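Putative phosphatase/phosphodiesterase MPN_349 (Mycoplasma pneumoniae M129, PDB 1T71) is a putative metallophosphatase of the YmdB-like family that binds two iron(III) ions and probably hydrolyses phosphoester bonds, perhaps those of 2',3'-cyclic nucleotides. Local coordinates at residues Ser4-Gly15 / Gln34-Thr45. Sequence-based numbering, arbitrary orientation.
Sequences SIKFIFLGDVYG and QADLVIVNAENT. With FE (Fe (III) ion), chain B; FE (Fe (III) ion), chain C.
D36 holds the main chain of K6 on both sides of its CA: K6 N donates to D36 OD2 over 2.9 Å, nearly straight at 176° and on the anti lone pair, while K6 O accepts from D36 N. A water also donates to D36 OD2 and to S4 O, so OD2 accepts two hydrogen bonds. F7 lies alongside L37, with CE2 of F7 3.7 Å from CD1 of L37. On the other face of the sheet, CD1 of I8 meets CB of A35 at 3.6 Å. F9 has CG anti to the backbone N (chi1 -176°), which lays CD2 against CB of I39. Bonds alternating from I8 N to L37 O, I39 N to I8 O, L10 N to I39 O and N41 N to L10 O define parallel pairing of strands 6-10 and 37-41, joined by a βαβ-type crossover through helices 15-23 and 26-33. Beyond their C-terminal ends the loops contribute D12, E43 and N44 to the dimetal centre of the calcineurin-like metallophosphoesterase fold. D12 OD2 binds one iron at 2.2 Å and is hydrogen-bonded to H158 NE2; its carboxylate stacks on the N41 amide, their planes 8° apart. H185 and the N44 amide bind that iron too; ND2 is modelled on the metal, but oxygen is the expected donor, so the amide may be turned over. E43 OE1 bridges to the second iron, ligated also by N71, H158 and H183, while E43 OE2 accepts from H72 N. N41 OD1 accepts from E43 N in an Asx turn, positioning the bridging residue, and N41 ND2 bonds to D156 OD1. V13 packs CB and CG1 against T45 OG1, and Y14 CD2 rests 3.5 Å from N44 CB, beside the metal-binding amide.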
ATOM      1  N   SER A   4       1.152   5.507 -23.579  1.00 53.47           N
ATOM      2  CA  SER A   4       1.608   5.207 -22.239  1.00 49.18           C
ATOM      3  C   SER A   4       0.425   4.806 -21.380  1.00 46.81           C
ATOM      4  O   SER A   4      -0.725   4.898 -21.803  1.00 45.83           O
ATOM      5  CB  SER A   4       2.270   6.441 -21.633  1.00 44.57           C
ATOM      6  OG  SER A   4       1.345   7.507 -21.514  1.00 43.07           O
ATOM      7  N   ILE A   5       0.719   4.360 -20.167  1.00 36.86           N
ATOM      8  CA  ILE A   5      -0.313   3.973 -19.228  1.00 33.60           C
ATOM      9  C   ILE A   5      -0.087   4.831 -17.987  1.00 32.79           C
ATOM     10  O   ILE A   5       1.016   4.886 -17.444  1.00 29.66           O
ATOM     11  CB  ILE A   5      -0.212   2.482 -18.879  1.00 30.98           C
ATOM     12  CG1 ILE A   5      -0.299   1.653 -20.162  1.00 31.18           C
ATOM     13  CG2 ILE A   5      -1.334   2.090 -17.939  1.00 29.71           C
ATOM     14  CD1 ILE A   5      -0.061   0.165 -19.969  1.00 30.93           C
ATOM     15  N   LYS A   6      -1.137   5.528 -17.569  1.00 35.37           N
ATOM     16  CA  LYS A   6      -1.069   6.400 -16.414  1.00 35.47           C
ATOM     17  C   LYS A   6      -1.689   5.721 -15.204  1.00 34.02           C
ATOM     18  O   LYS A   6      -2.848   5.299 -15.246  1.00 34.13           O
ATOM     19  CB  LYS A   6      -1.781   7.713 -16.737  1.00 42.92           C
ATOM     20  CG  LYS A   6      -1.052   8.502 -17.802  1.00 45.94           C
ATOM     21  CD  LYS A   6      -1.869   9.634 -18.385  1.00 49.93           C
ATOM     22  CE  LYS A   6      -1.098  10.288 -19.523  1.00 52.76           C
ATOM     23  NZ  LYS A   6      -1.969  11.121 -20.395  1.00 56.19           N
ATOM     24  N   PHE A   7      -0.905   5.599 -14.135  1.00 29.78           N
ATOM     25  CA  PHE A   7      -1.370   4.948 -12.911  1.00 27.68           C
ATOM     26  C   PHE A   7      -1.432   5.871 -11.709  1.00 27.02           C
ATOM     27  O   PHE A   7      -0.806   6.930 -11.681  1.00 28.41           O
ATOM     28  CB  PHE A   7      -0.447   3.798 -12.493  1.00 28.08           C
ATOM     29  CG  PHE A   7      -0.206   2.762 -13.545  1.00 27.69           C
ATOM     30  CD1 PHE A   7       0.668   3.010 -14.598  1.00 28.16           C
ATOM     31  CD2 PHE A   7      -0.784   1.501 -13.432  1.00 27.00           C
ATOM     32  CE1 PHE A   7       0.976   2.013 -15.520  1.00 27.29           C
ATOM     33  CE2 PHE A   7      -0.486   0.496 -14.345  1.00 28.02           C
ATOM     34  CZ  PHE A   7       0.399   0.751 -15.396  1.00 28.19           C
ATOM     35  N   ILE A   8      -2.174   5.423 -10.702  1.00 27.20           N
ATOM     36  CA  ILE A   8      -2.298   6.120  -9.427  1.00 26.01           C
ATOM     37  C   ILE A   8      -2.214   5.027  -8.367  1.00 25.83           C
ATOM     38  O   ILE A   8      -3.017   4.093  -8.374  1.00 24.79           O
ATOM     39  CB  ILE A   8      -3.652   6.849  -9.270  1.00 30.14           C
ATOM     40  CG1 ILE A   8      -3.630   8.174 -10.033  1.00 28.79           C
ATOM     41  CG2 ILE A   8      -3.935   7.104  -7.783  1.00 28.06           C
ATOM     42  CD1 ILE A   8      -4.940   8.961  -9.932  1.00 28.53           C
ATOM     43  N   PHE A   9      -1.229   5.128  -7.477  1.00 27.97           N
ATOM     44  CA  PHE A   9      -1.059   4.146  -6.409  1.00 27.48           C
ATOM     45  C   PHE A   9      -1.239   4.841  -5.057  1.00 27.49           C
ATOM     46  O   PHE A   9      -0.521   5.790  -4.743  1.00 28.89           O
ATOM     47  CB  PHE A   9       0.332   3.502  -6.490  1.00 25.77           C
ATOM     48  CG  PHE A   9       0.550   2.410  -5.481  1.00 26.90           C
ATOM     49  CD1 PHE A   9       0.727   2.710  -4.135  1.00 26.26           C
ATOM     50  CD2 PHE A   9       0.512   1.074  -5.868  1.00 26.81           C
ATOM     51  CE1 PHE A   9       0.859   1.693  -3.183  1.00 28.96           C
ATOM     52  CE2 PHE A   9       0.642   0.052  -4.929  1.00 28.28           C
ATOM     53  CZ  PHE A   9       0.813   0.362  -3.583  1.00 27.08           C
ATOM     54  N   LEU A  10      -2.199   4.370  -4.264  1.00 28.28           N
ATOM     55  CA  LEU A  10      -2.472   4.962  -2.954  1.00 27.49           C
ATOM     56  C   LEU A  10      -1.991   4.054  -1.825  1.00 27.99           C
ATOM     57  O   LEU A  10      -2.127   2.828  -1.903  1.00 29.53           O
ATOM     58  CB  LEU A  10      -3.974   5.230  -2.793  1.00 20.33           C
ATOM     59  CG  LEU A  10      -4.655   6.075  -3.879  1.00 20.01           C
ATOM     60  CD1 LEU A  10      -6.053   6.470  -3.416  1.00 18.34           C
ATOM     61  CD2 LEU A  10      -3.841   7.317  -4.167  1.00 19.48           C
ATOM     62  N   GLY A  11      -1.442   4.665  -0.778  1.00 24.27           N
ATOM     63  CA  GLY A  11      -0.927   3.913   0.356  1.00 24.09           C
ATOM     64  C   GLY A  11      -1.989   3.362   1.293  1.00 25.49           C
ATOM     65  O   GLY A  11      -3.173   3.665   1.159  1.00 25.94           O
ATOM     66  N   ASP A  12      -1.542   2.554   2.252  1.00 23.87           N
ATOM     67  CA  ASP A  12      -2.396   1.898   3.239  1.00 22.62           C
ATOM     68  C   ASP A  12      -3.698   2.602   3.578  1.00 20.86           C
ATOM     69  O   ASP A  12      -3.689   3.672   4.190  1.00 19.61           O
ATOM     70  CB  ASP A  12      -1.617   1.673   4.545  1.00 23.51           C
ATOM     71  CG  ASP A  12      -0.387   0.809   4.354  1.00 27.74           C
ATOM     72  OD1 ASP A  12       0.382   1.070   3.396  1.00 26.11           O
ATOM     73  OD2 ASP A  12      -0.183  -0.121   5.166  1.00 25.55           O
ATOM     74  N   VAL A  13      -4.814   1.983   3.191  1.00 22.06           N
ATOM     75  CA  VAL A  13      -6.143   2.518   3.486  1.00 22.24           C
ATOM     76  C   VAL A  13      -6.404   2.176   4.949  1.00 21.76           C
ATOM     77  O   VAL A  13      -6.338   1.013   5.335  1.00 24.32           O
ATOM     78  CB  VAL A  13      -7.230   1.856   2.617  1.00 17.56           C
ATOM     79  CG1 VAL A  13      -8.599   2.354   3.034  1.00 19.77           C
ATOM     80  CG2 VAL A  13      -6.988   2.174   1.158  1.00 16.70           C
ATOM     81  N   TYR A  14      -6.716   3.177   5.761  1.00 22.05           N
ATOM     82  CA  TYR A  14      -6.910   2.941   7.188  1.00 21.88           C
ATOM     83  C   TYR A  14      -8.241   3.452   7.755  1.00 22.73           C
ATOM     84  O   TYR A  14      -8.458   4.662   7.887  1.00 20.55           O
ATOM     85  CB  TYR A  14      -5.729   3.582   7.935  1.00 23.59           C
ATOM     86  CG  TYR A  14      -5.577   3.206   9.395  1.00 24.29           C
ATOM     87  CD1 TYR A  14      -6.557   3.541  10.340  1.00 24.23           C
ATOM     88  CD2 TYR A  14      -4.435   2.543   9.840  1.00 23.94           C
ATOM     89  CE1 TYR A  14      -6.393   3.220  11.695  1.00 24.17           C
ATOM     90  CE2 TYR A  14      -4.262   2.215  11.187  1.00 25.21           C
ATOM     91  CZ  TYR A  14      -5.242   2.557  12.105  1.00 25.90           C
ATOM     92  OH  TYR A  14      -5.060   2.233  13.426  1.00 29.31           O
ATOM     93  N   GLY A  15      -9.125   2.513   8.087  1.00 22.12           N
ATOM     94  CA  GLY A  15     -10.407   2.853   8.679  1.00 22.85           C
ATOM     95  C   GLY A  15     -11.391   3.671   7.864  1.00 24.46           C
ATOM     96  O   GLY A  15     -11.248   3.840   6.651  1.00 23.14           O
ATOM     97  N   GLN A  34      -5.659  11.957 -15.604  1.00 35.09           N
ATOM     98  CA  GLN A  34      -6.099  11.157 -16.737  1.00 35.58           C
ATOM     99  C   GLN A  34      -5.629   9.739 -16.483  1.00 35.25           C
ATOM    100  O   GLN A  34      -5.185   9.048 -17.395  1.00 36.29           O
ATOM    101  CB  GLN A  34      -5.494  11.666 -18.046  1.00 45.76           C
ATOM    102  CG  GLN A  34      -6.211  12.861 -18.652  1.00 49.28           C
ATOM    103  CD  GLN A  34      -7.699  12.605 -18.868  1.00 51.62           C
ATOM    104  OE1 GLN A  34      -8.508  12.729 -17.943  1.00 53.33           O
ATOM    105  NE2 GLN A  34      -8.064  12.232 -20.091  1.00 53.38           N
ATOM    106  N   ALA A  35      -5.722   9.311 -15.229  1.00 35.09           N
ATOM    107  CA  ALA A  35      -5.289   7.977 -14.848  1.00 34.47           C
ATOM    108  C   ALA A  35      -6.103   6.917 -15.560  1.00 34.49           C
ATOM    109  O   ALA A  35      -7.292   7.099 -15.814  1.00 35.65           O
ATOM    110  CB  ALA A  35      -5.412   7.795 -13.340  1.00 33.80           C
ATOM    111  N   ASP A  36      -5.449   5.808 -15.882  1.00 36.16           N
ATOM    112  CA  ASP A  36      -6.096   4.690 -16.548  1.00 34.61           C
ATOM    113  C   ASP A  36      -6.426   3.623 -15.516  1.00 35.30           C
ATOM    114  O   ASP A  36      -7.423   2.913 -15.640  1.00 35.42           O
ATOM    115  CB  ASP A  36      -5.159   4.081 -17.596  1.00 38.16           C
ATOM    116  CG  ASP A  36      -4.870   5.027 -18.744  1.00 39.30           C
ATOM    117  OD1 ASP A  36      -5.826   5.413 -19.455  1.00 37.67           O
ATOM    118  OD2 ASP A  36      -3.688   5.383 -18.934  1.00 37.32           O
ATOM    119  N   LEU A  37      -5.583   3.523 -14.490  1.00 34.94           N
ATOM    120  CA  LEU A  37      -5.751   2.513 -13.457  1.00 33.16           C
ATOM    121  C   LEU A  37      -5.447   3.031 -12.054  1.00 33.33           C
ATOM    122  O   LEU A  37      -4.585   3.892 -11.871  1.00 32.56           O
ATOM    123  CB  LEU A  37      -4.836   1.331 -13.770  1.00 32.07           C
ATOM    124  CG  LEU A  37      -5.126   0.586 -15.073  1.00 33.94           C
ATOM    125  CD1 LEU A  37      -3.947  -0.295 -15.443  1.00 33.36           C
ATOM    126  CD2 LEU A  37      -6.397  -0.235 -14.915  1.00 33.42           C
ATOM    127  N   VAL A  38      -6.158   2.489 -11.068  1.00 28.95           N
ATOM    128  CA  VAL A  38      -5.982   2.872  -9.674  1.00 26.53           C
ATOM    129  C   VAL A  38      -5.680   1.627  -8.840  1.00 26.48           C
ATOM    130  O   VAL A  38      -6.434   0.653  -8.855  1.00 25.45           O
ATOM    131  CB  VAL A  38      -7.256   3.559  -9.108  1.00 28.34           C
ATOM    132  CG1 VAL A  38      -7.075   3.866  -7.618  1.00 25.25           C
ATOM    133  CG2 VAL A  38      -7.546   4.832  -9.879  1.00 26.94           C
ATOM    134  N   ILE A  39      -4.562   1.664  -8.123  1.00 27.50           N
ATOM    135  CA  ILE A  39      -4.137   0.554  -7.282  1.00 26.91           C
ATOM    136  C   ILE A  39      -3.986   1.082  -5.859  1.00 27.57           C
ATOM    137  O   ILE A  39      -3.508   2.203  -5.655  1.00 27.35           O
ATOM    138  CB  ILE A  39      -2.772   0.005  -7.751  1.00 26.63           C
ATOM    139  CG1 ILE A  39      -2.800  -0.237  -9.263  1.00 26.37           C
ATOM    140  CG2 ILE A  39      -2.435  -1.288  -7.007  1.00 24.48           C
ATOM    141  CD1 ILE A  39      -1.461  -0.620  -9.850  1.00 26.67           C
ATOM    142  N   VAL A  40      -4.406   0.297  -4.873  1.00 23.41           N
ATOM    143  CA  VAL A  40      -4.269   0.735  -3.491  1.00 22.65           C
ATOM    144  C   VAL A  40      -3.942  -0.418  -2.565  1.00 22.25           C
ATOM    145  O   VAL A  40      -4.307  -1.560  -2.822  1.00 21.79           O
ATOM    146  CB  VAL A  40      -5.555   1.427  -2.962  1.00 26.58           C
ATOM    147  CG1 VAL A  40      -6.103   2.382  -4.019  1.00 26.02           C
ATOM    148  CG2 VAL A  40      -6.604   0.389  -2.565  1.00 25.76           C
ATOM    149  N   ASN A  41      -3.212  -0.112  -1.499  1.00 22.40           N
ATOM    150  CA  ASN A  41      -2.888  -1.109  -0.490  1.00 21.54           C
ATOM    151  C   ASN A  41      -4.024  -0.876   0.506  1.00 21.23           C
ATOM    152  O   ASN A  41      -4.205   0.243   0.987  1.00 20.06           O
ATOM    153  CB  ASN A  41      -1.534  -0.807   0.157  1.00 22.26           C
ATOM    154  CG  ASN A  41      -1.170  -1.808   1.230  1.00 22.46           C
ATOM    155  OD1 ASN A  41      -1.930  -2.020   2.174  1.00 22.19           O
ATOM    156  ND2 ASN A  41      -0.002  -2.436   1.092  1.00 22.39           N
ATOM    157  N   ALA A  42      -4.797  -1.918   0.801  1.00 20.67           N
ATOM    158  CA  ALA A  42      -5.943  -1.795   1.703  1.00 21.47           C
ATOM    159  C   ALA A  42      -5.826  -2.618   2.978  1.00 20.87           C
ATOM    160  O   ALA A  42      -6.833  -2.949   3.607  1.00 20.49           O
ATOM    161  CB  ALA A  42      -7.220  -2.190   0.953  1.00 20.38           C
ATOM    162  N   GLU A  43      -4.597  -2.914   3.383  1.00 23.08           N
ATOM    163  CA  GLU A  43      -4.366  -3.740   4.562  1.00 24.04           C
ATOM    164  C   GLU A  43      -4.926  -3.267   5.905  1.00 24.86           C
ATOM    165  O   GLU A  43      -5.009  -4.064   6.838  1.00 27.39           O
ATOM    166  CB  GLU A  43      -2.868  -4.013   4.725  1.00 21.32           C
ATOM    167  CG  GLU A  43      -2.116  -2.916   5.443  1.00 19.97           C
ATOM    168  CD  GLU A  43      -1.119  -3.472   6.435  1.00 23.09           C
ATOM    169  OE1 GLU A  43      -0.552  -2.672   7.197  1.00 20.15           O
ATOM    170  OE2 GLU A  43      -0.908  -4.708   6.455  1.00 24.04           O
ATOM    171  N   ASN A  44      -5.287  -1.989   6.022  1.00 22.82           N
ATOM    172  CA  ASN A  44      -5.831  -1.453   7.279  1.00 21.53           C
ATOM    173  C   ASN A  44      -7.272  -0.955   7.129  1.00 22.10           C
ATOM    174  O   ASN A  44      -7.795  -0.278   8.011  1.00 18.70           O
ATOM    175  CB  ASN A  44      -4.972  -0.282   7.768  1.00 23.44           C
ATOM    176  CG  ASN A  44      -3.576  -0.709   8.193  1.00 24.72           C
ATOM    177  OD1 ASN A  44      -3.395  -1.316   9.248  1.00 26.34           O
ATOM    178  ND2 ASN A  44      -2.588  -0.400   7.371  1.00 20.64           N
ATOM    179  N   THR A  45      -7.911  -1.293   6.016  1.00 24.69           N
ATOM    180  CA  THR A  45      -9.259  -0.822   5.744  1.00 23.77           C
ATOM    181  C   THR A  45     -10.328  -0.998   6.823  1.00 25.01           C
ATOM    182  O   THR A  45     -10.930  -0.015   7.260  1.00 26.86           O
ATOM    183  CB  THR A  45      -9.790  -1.427   4.430  1.00 19.69           C
ATOM    184  OG1 THR A  45      -8.907  -1.084   3.353  1.00 19.13           O
ATOM    185  CG2 THR A  45     -11.182  -0.884   4.125  1.00 13.67           C
TER
HETATM  186 FE    FE B 301      -0.471  -0.501   7.319  1.00 24.94          FE
HETATM  187 FE    FE C 302       1.592  -2.867   7.761  1.00 27.01          FE
HETATM  188  O   HOH W   1      -2.662   6.587 -21.039  1.00 53.89           O